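Local coordinates for type III secretion system effector protein ExoU (Pseudomonas fluorescens, PDB 4QMK) that probably hydrolyses membrane phospholipids as a patatin-like phospholipase A2 delivered by type III secretion, and is thought to reach the plasma membrane by binding phosphatidylinositol 4,5-bisphosphate, at residues Met84-Glu89 against Gln417-Val422; Glu331-Lys336 against Gln381-Pro386. All coordinates share one frame; numbering follows the deposited sequence.

Contact 1: Met84-Glu89 against Gln417-Val422; sequences MVQALE and QARQTV
A87 presses its methyl group against V422 and against the backbone of R419. A87 CB lies 3.6 Å from V422 CG1 and equally close to R419 O. The small alanine lets the helices come near each other. The axes of 84-89 and 417-422 approach to 7.6 Å, with their directions 42° apart.

V422 divides its two methyls between A87 and M84. CG1 meets A87, while CG2 turns to M84, 3.9 Å from M84 CG. The M84 side chain touches V422 with CB and CG. It bends at chi2 (-89°) and again at the sulfur, and this carries SD and CE away from V422.

On the more open side of the interface, the Q86 side chain lies nearly perpendicular to that of R419. The R419 chain is extended from CG to NE and runs out past the Q86 amide. The amide and guanidinium planes are 65° apart, and Q86 CB sits over one guanidinium face, off toward its rim. Q86 OE1 is 3.4 Å from R419 NH1. A water donates to Q86 OE1 at 2.7 Å and accepts a weak bond from R419 NH1, in the guanidinium plane. The stronger partner of R419 is E90, which forms a salt bridge with NH2. Q86 NE2 is held by T123 OG1.

Helices 81-90 and 408-431 pack side by side over one face of the mixed sheet, as in an alpha/beta fold. V85 packs on A119 and F122 of helix 119-127. M84 and L88 reach strand 68-72, and V422 touches L385 of strand 382-389.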
ATOM      1  N   MET A  84       7.728  17.891  31.384  1.00 35.80           N
ATOM      2  CA  MET A  84       8.601  18.148  30.265  1.00 38.11           C
ATOM      3  C   MET A  84       7.843  18.989  29.207  1.00 35.95           C
ATOM      4  O   MET A  84       8.400  19.943  28.628  1.00 36.71           O
ATOM      5  CB  MET A  84       9.133  16.818  29.741  1.00 35.98           C
ATOM      6  CG  MET A  84      10.008  16.905  28.530  1.00 39.59           C
ATOM      7  SD  MET A  84       9.050  16.827  27.031  1.00 42.78           S
ATOM      8  CE  MET A  84       8.417  15.162  27.228  1.00 41.36           C
ATOM      9  N   VAL A  85       6.585  18.665  28.972  1.00 32.53           N
ATOM     10  CA  VAL A  85       5.811  19.437  28.007  1.00 34.82           C
ATOM     11  C   VAL A  85       5.460  20.860  28.519  1.00 38.72           C
ATOM     12  O   VAL A  85       5.385  21.827  27.726  1.00 39.44           O
ATOM     13  CB  VAL A  85       4.508  18.738  27.674  1.00 36.99           C
ATOM     14  CG1 VAL A  85       3.710  19.549  26.644  1.00 38.04           C
ATOM     15  CG2 VAL A  85       4.800  17.338  27.189  1.00 35.90           C
ATOM     16  N   GLN A  86       5.221  20.981  29.828  1.00 36.82           N
ATOM     17  CA  GLN A  86       4.983  22.270  30.405  1.00 39.38           C
ATOM     18  C   GLN A  86       6.188  23.156  30.134  1.00 37.26           C
ATOM     19  O   GLN A  86       6.049  24.258  29.610  1.00 39.11           O
ATOM     20  CB  GLN A  86       4.698  22.153  31.904  1.00 40.91           C
ATOM     21  CG  GLN A  86       3.400  21.453  32.219  1.00 42.01           C
ATOM     22  CD  GLN A  86       3.417  20.768  33.577  1.00 45.14           C
ATOM     23  OE1 GLN A  86       4.134  21.187  34.493  1.00 51.20           O
ATOM     24  NE2 GLN A  86       2.580  19.744  33.735  1.00 43.63           N
ATOM     25  N   ALA A  87       7.368  22.652  30.469  1.00 36.21           N
ATOM     26  CA  ALA A  87       8.648  23.362  30.229  1.00 34.42           C
ATOM     27  C   ALA A  87       8.831  23.771  28.789  1.00 34.52           C
ATOM     28  O   ALA A  87       9.260  24.866  28.533  1.00 35.61           O
ATOM     29  CB  ALA A  87       9.821  22.501  30.652  1.00 33.14           C
ATOM     30  N   LEU A  88       8.509  22.901  27.835  1.00 36.05           N
ATOM     31  CA  LEU A  88       8.660  23.296  26.418  1.00 37.84           C
ATOM     32  C   LEU A  88       7.742  24.447  26.002  1.00 40.31           C
ATOM     33  O   LEU A  88       8.181  25.399  25.361  1.00 41.69           O
ATOM     34  CB  LEU A  88       8.438  22.121  25.483  1.00 37.09           C
ATOM     35  CG  LEU A  88       9.587  21.128  25.456  1.00 35.78           C
ATOM     36  CD1 LEU A  88       9.133  19.878  24.731  1.00 35.36           C
ATOM     37  CD2 LEU A  88      10.803  21.719  24.781  1.00 36.51           C
ATOM     38  N   GLU A  89       6.485  24.367  26.413  1.00 45.93           N
ATOM     39  CA  GLU A  89       5.467  25.325  26.004  1.00 50.86           C
ATOM     40  C   GLU A  89       5.703  26.660  26.682  1.00 52.65           C
ATOM     41  O   GLU A  89       5.743  27.704  26.031  1.00 54.49           O
ATOM     42  CB  GLU A  89       4.091  24.772  26.362  1.00 53.33           C
ATOM     43  CG  GLU A  89       2.959  25.236  25.470  1.00 56.48           C
ATOM     44  CD  GLU A  89       1.633  24.663  25.932  1.00 58.57           C
ATOM     45  OE1 GLU A  89       1.161  25.054  27.030  1.00 65.64           O
ATOM     46  OE2 GLU A  89       1.052  23.837  25.190  1.00 56.76           O
ATOM     47  N   GLN A 417       9.248  18.358  39.085  1.00 41.64           N
ATOM     48  CA  GLN A 417      10.682  18.092  39.066  1.00 43.54           C
ATOM     49  C   GLN A 417      11.193  18.028  37.620  1.00 38.90           C
ATOM     50  O   GLN A 417      12.264  18.547  37.286  1.00 36.57           O
ATOM     51  CB  GLN A 417      10.963  16.761  39.711  1.00 47.29           C
ATOM     52  CG  GLN A 417      10.727  16.749  41.191  1.00 55.31           C
ATOM     53  CD  GLN A 417      11.977  17.092  41.944  1.00 61.76           C
ATOM     54  OE1 GLN A 417      12.115  18.193  42.493  1.00 64.62           O
ATOM     55  NE2 GLN A 417      12.929  16.155  41.949  1.00 65.42           N
ATOM     56  N   ALA A 418      10.420  17.354  36.788  1.00 35.81           N
ATOM     57  CA  ALA A 418      10.716  17.251  35.396  1.00 34.80           C
ATOM     58  C   ALA A 418      10.720  18.634  34.741  1.00 36.38           C
ATOM     59  O   ALA A 418      11.635  18.980  33.958  1.00 31.31           O
ATOM     60  CB  ALA A 418       9.690  16.366  34.724  1.00 34.08           C
ATOM     61  N   ARG A 419       9.705  19.427  35.082  1.00 38.17           N
ATOM     62  CA  ARG A 419       9.544  20.764  34.515  1.00 40.72           C
ATOM     63  C   ARG A 419      10.781  21.581  34.783  1.00 40.19           C
ATOM     64  O   ARG A 419      11.333  22.229  33.863  1.00 41.84           O
ATOM     65  CB  ARG A 419       8.324  21.438  35.108  1.00 46.31           C
ATOM     66  CG  ARG A 419       8.039  22.842  34.605  1.00 52.07           C
ATOM     67  CD  ARG A 419       6.908  23.483  35.404  1.00 65.59           C
ATOM     68  NE  ARG A 419       6.407  24.705  34.784  1.00 80.79           N
ATOM     69  CZ  ARG A 419       5.142  25.128  34.854  1.00 93.35           C
ATOM     70  NH1 ARG A 419       4.206  24.420  35.491  1.00 98.71           N
ATOM     71  NH2 ARG A 419       4.795  26.251  34.241  1.00 95.58           N
ATOM     72  N   GLN A 420      11.227  21.542  36.028  1.00 37.51           N
ATOM     73  CA  GLN A 420      12.415  22.269  36.398  1.00 40.12           C
ATOM     74  C   GLN A 420      13.674  21.789  35.669  1.00 37.81           C
ATOM     75  O   GLN A 420      14.454  22.607  35.225  1.00 39.03           O
ATOM     76  CB  GLN A 420      12.656  22.157  37.874  1.00 45.08           C
ATOM     77  CG  GLN A 420      11.703  22.954  38.698  1.00 53.80           C
ATOM     78  CD  GLN A 420      12.028  22.849  40.160  1.00 67.08           C
ATOM     79  OE1 GLN A 420      12.760  21.931  40.598  1.00 63.84           O
ATOM     80  NE2 GLN A 420      11.487  23.782  40.940  1.00 77.43           N
ATOM     81  N   THR A 421      13.847  20.474  35.552  1.00 34.05           N
ATOM     82  CA  THR A 421      15.033  19.899  35.004  1.00 32.22           C
ATOM     83  C   THR A 421      15.156  20.299  33.537  1.00 30.97           C
ATOM     84  O   THR A 421      16.176  20.798  33.096  1.00 31.61           O
ATOM     85  CB  THR A 421      15.006  18.369  35.162  1.00 32.40           C
ATOM     86  OG1 THR A 421      15.043  18.033  36.548  1.00 33.89           O
ATOM     87  CG2 THR A 421      16.215  17.731  34.526  1.00 32.21           C
ATOM     88  N   VAL A 422      14.078  20.130  32.814  1.00 29.27           N
ATOM     89  CA  VAL A 422      14.032  20.454  31.428  1.00 28.56           C
ATOM     90  C   VAL A 422      14.219  21.957  31.183  1.00 33.87           C
ATOM     91  O   VAL A 422      14.991  22.343  30.258  1.00 34.43           O
ATOM     92  CB  VAL A 422      12.738  19.975  30.834  1.00 27.35           C
ATOM     93  CG1 VAL A 422      12.528  20.528  29.446  1.00 26.76           C
ATOM     94  CG2 VAL A 422      12.728  18.458  30.825  1.00 27.65           C
TER
HETATM   95  O   HOH W   1       4.870  21.586  37.072  0.50 16.50           O

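Contact 2: Glu331-Lys336 against Gln381-Pro386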
ATOM      1  N   GLU A 331      18.922  20.380  16.430  1.00 37.02           N
ATOM      2  CA  GLU A 331      18.963  20.185  17.835  1.00 34.23           C
ATOM      3  C   GLU A 331      17.865  19.166  18.186  1.00 32.52           C
ATOM      4  O   GLU A 331      16.741  19.209  17.642  1.00 32.51           O
ATOM      5  CB  GLU A 331      18.740  21.516  18.542  1.00 33.61           C
ATOM      6  CG  GLU A 331      18.715  21.445  20.070  1.00 43.44           C
ATOM      7  CD  GLU A 331      20.080  21.431  20.745  1.00 39.25           C
ATOM      8  OE1 GLU A 331      21.107  21.385  20.045  1.00 44.25           O
ATOM      9  OE2 GLU A 331      20.107  21.467  21.997  1.00 38.22           O
ATOM     10  N   ALA A 332      18.195  18.248  19.083  1.00 26.08           N
ATOM     11  CA  ALA A 332      17.223  17.337  19.591  1.00 24.55           C
ATOM     12  C   ALA A 332      17.036  17.591  21.101  1.00 23.86           C
ATOM     13  O   ALA A 332      17.875  18.250  21.738  1.00 23.98           O
ATOM     14  CB  ALA A 332      17.693  15.930  19.378  1.00 23.39           C
ATOM     15  N   LEU A 333      15.939  17.089  21.647  1.00 21.36           N
ATOM     16  CA  LEU A 333      15.787  17.016  23.075  1.00 24.17           C
ATOM     17  C   LEU A 333      15.469  15.546  23.275  1.00 25.02           C
ATOM     18  O   LEU A 333      14.457  15.038  22.762  1.00 27.38           O
ATOM     19  CB  LEU A 333      14.642  17.892  23.579  1.00 26.43           C
ATOM     20  CG  LEU A 333      14.383  17.800  25.077  1.00 27.31           C
ATOM     21  CD1 LEU A 333      15.587  18.208  25.889  1.00 26.49           C
ATOM     22  CD2 LEU A 333      13.263  18.759  25.404  1.00 30.35           C
ATOM     23  N   ILE A 334      16.336  14.835  23.976  1.00 23.05           N
ATOM     24  CA  ILE A 334      16.175  13.410  24.126  1.00 22.44           C
ATOM     25  C   ILE A 334      15.844  13.218  25.537  1.00 21.56           C
ATOM     26  O   ILE A 334      16.604  13.634  26.404  1.00 22.49           O
ATOM     27  CB  ILE A 334      17.502  12.678  23.771  1.00 22.00           C
ATOM     28  CG1 ILE A 334      17.832  12.957  22.305  1.00 24.13           C
ATOM     29  CG2 ILE A 334      17.362  11.191  24.031  1.00 21.29           C
ATOM     30  CD1 ILE A 334      19.284  12.656  21.876  1.00 25.24           C
ATOM     31  N   VAL A 335      14.739  12.589  25.828  1.00 23.93           N
ATOM     32  CA  VAL A 335      14.263  12.551  27.262  1.00 25.19           C
ATOM     33  C   VAL A 335      14.391  11.190  27.830  1.00 27.75           C
ATOM     34  O   VAL A 335      13.735  10.290  27.356  1.00 28.30           O
ATOM     35  CB  VAL A 335      12.806  12.982  27.357  1.00 25.19           C
ATOM     36  CG1 VAL A 335      12.365  13.032  28.799  1.00 27.30           C
ATOM     37  CG2 VAL A 335      12.648  14.353  26.720  1.00 24.58           C
ATOM     38  N   LYS A 336      15.302  11.038  28.797  1.00 31.58           N
ATOM     39  CA  LYS A 336      15.533   9.780  29.504  1.00 34.68           C
ATOM     40  C   LYS A 336      15.202   9.879  30.979  1.00 36.87           C
ATOM     41  O   LYS A 336      15.035  10.951  31.530  1.00 35.22           O
ATOM     42  CB  LYS A 336      16.993   9.370  29.409  1.00 39.38           C
ATOM     43  CG  LYS A 336      17.324   8.807  28.062  1.00 48.03           C
ATOM     44  CD  LYS A 336      18.792   8.469  27.887  1.00 52.67           C
ATOM     45  CE  LYS A 336      19.000   8.009  26.432  1.00 56.32           C
ATOM     46  NZ  LYS A 336      20.374   7.528  26.083  1.00 56.80           N
ATOM     47  N   GLN A 381      22.539  16.780  24.235  1.00 23.45           N
ATOM     48  CA  GLN A 381      21.168  17.069  23.944  1.00 23.35           C
ATOM     49  C   GLN A 381      20.205  16.211  24.736  1.00 24.09           C
ATOM     50  O   GLN A 381      19.010  16.209  24.471  1.00 21.39           O
ATOM     51  CB  GLN A 381      20.942  16.876  22.464  1.00 23.17           C
ATOM     52  CG  GLN A 381      21.531  18.035  21.681  1.00 25.18           C
ATOM     53  CD  GLN A 381      21.764  17.739  20.210  1.00 25.19           C
ATOM     54  OE1 GLN A 381      20.851  17.411  19.457  1.00 28.26           O
ATOM     55  NE2 GLN A 381      22.971  17.908  19.797  1.00 26.59           N
ATOM     56  N   THR A 382      20.739  15.445  25.687  1.00 24.86           N
ATOM     57  CA  THR A 382      19.952  14.503  26.436  1.00 26.26           C
ATOM     58  C   THR A 382      19.621  15.109  27.777  1.00 27.58           C
ATOM     59  O   THR A 382      20.504  15.700  28.388  1.00 28.92           O
ATOM     60  CB  THR A 382      20.754  13.224  26.676  1.00 28.06           C
ATOM     61  OG1 THR A 382      20.966  12.559  25.416  1.00 32.60           O
ATOM     62  CG2 THR A 382      20.055  12.326  27.607  1.00 27.06           C
ATOM     63  N   VAL A 383      18.368  14.967  28.232  1.00 25.89           N
ATOM     64  CA  VAL A 383      17.997  15.424  29.567  1.00 25.80           C
ATOM     65  C   VAL A 383      17.468  14.232  30.351  1.00 27.23           C
ATOM     66  O   VAL A 383      16.643  13.435  29.851  1.00 27.48           O
ATOM     67  CB  VAL A 383      16.970  16.600  29.515  1.00 25.26           C
ATOM     68  CG1 VAL A 383      15.643  16.156  28.976  1.00 23.78           C
ATOM     69  CG2 VAL A 383      16.801  17.236  30.868  1.00 26.66           C
ATOM     70  N   THR A 384      17.917  14.127  31.593  1.00 29.26           N
ATOM     71  CA  THR A 384      17.573  12.989  32.475  1.00 31.03           C
ATOM     72  C   THR A 384      16.601  13.410  33.580  1.00 31.87           C
ATOM     73  O   THR A 384      16.960  14.124  34.492  1.00 32.53           O
ATOM     74  CB  THR A 384      18.853  12.393  33.095  1.00 32.01           C
ATOM     75  OG1 THR A 384      19.734  11.968  32.025  1.00 36.58           O
ATOM     76  CG2 THR A 384      18.532  11.226  33.961  1.00 32.38           C
ATOM     77  N   LEU A 385      15.357  12.982  33.460  1.00 32.80           N
ATOM     78  CA  LEU A 385      14.346  13.365  34.403  1.00 35.60           C
ATOM     79  C   LEU A 385      14.618  12.627  35.711  1.00 37.70           C
ATOM     80  O   LEU A 385      14.775  11.429  35.715  1.00 37.79           O
ATOM     81  CB  LEU A 385      12.961  13.032  33.870  1.00 35.62           C
ATOM     82  CG  LEU A 385      12.558  13.655  32.539  1.00 38.63           C
ATOM     83  CD1 LEU A 385      11.072  13.389  32.313  1.00 44.52           C
ATOM     84  CD2 LEU A 385      12.825  15.152  32.492  1.00 38.62           C
ATOM     85  N   PRO A 386      14.700  13.360  36.820  1.00 39.78           N
ATOM     86  CA  PRO A 386      14.976  12.735  38.107  1.00 45.82           C
ATOM     87  C   PRO A 386      13.768  11.983  38.691  1.00 49.19           C
ATOM     88  O   PRO A 386      12.637  12.444  38.586  1.00 52.14           O
ATOM     89  CB  PRO A 386      15.312  13.931  38.994  1.00 44.48           C
ATOM     90  CG  PRO A 386      14.468  15.022  38.445  1.00 42.58           C
ATOM     91  CD  PRO A 386      14.455  14.804  36.953  1.00 39.73           C
TER
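L333, V335, V383 and L385 form the apolar centre, on one face of two neighbouring parallel strands. L333 CD1 touches V383 CG1 at 3.7 Å. V383 has chi1 at 67°, which directs CG1 at strand 332-336. The two valines V335 and V383 run alongside each other, with V335 CG2 4.2 Å from V383 CG1. The other V335 methyl, CG1, rests on L385 CD1 at 3.8 Å. Helix 408-431 covers V383 through T421 and H425, and helix 81-90 covers V335 through F81 and M84.

The opposite face is more mixed. I334 packs its CB and CD1 on T382 OG1, which is also hydrogen-bonded to F378 O. The extended K336 chain passes T382 CG2 with its CD.

Between the faces runs the backbone ladder of a parallel pair. I334 N bonds to Q381 O, and V383 N to I334 O, nearly straight. K336 N then bonds to V383 O, and L385 N to K336 O at 2.8 Å. Strand 332-337 lies between 382-389 and 68-72 in the mixed sheet, and L333 and V335 bond to V70 by their backbones.

At the polar end Q381 prolongs this ladder with its side chain. A332 N donates to Q381 OE1 at 2.8 Å, and the donor is tilted 28° from the amide plane. The E331 carboxylate stacks on the same amide, with planes 16° apart and OE1 3.7 Å from Q381 CD.

The glutamine amide therefore stands in for a backbone carbonyl just before strand 382-385 begins. R429, paired with E331 OE2 from outside both segments, probably tempers the carboxylate's negative charge.

The centres of contacts 1 and 2 lie about 11 Å apart, and the two contacts touch. T421 OG1 is 3.3 Å from P386 CD, and V422 CG2 is 3.7 Å from L385 CD2. Contact 2 joins adjacent strands of the mixed sheet, and contact 1 joins two helices that pack over them. Along the chain the order is 84-89, 331-336, 381-386, 417-422, so contact 2 is nested inside the loop that contact 1 closes. Helix 408-431 thus returns to a helix near the start of the patatin-like region. Together the contacts make a layer of helices on a sheet, consistent with the alpha/beta architecture of patatin-like phospholipases.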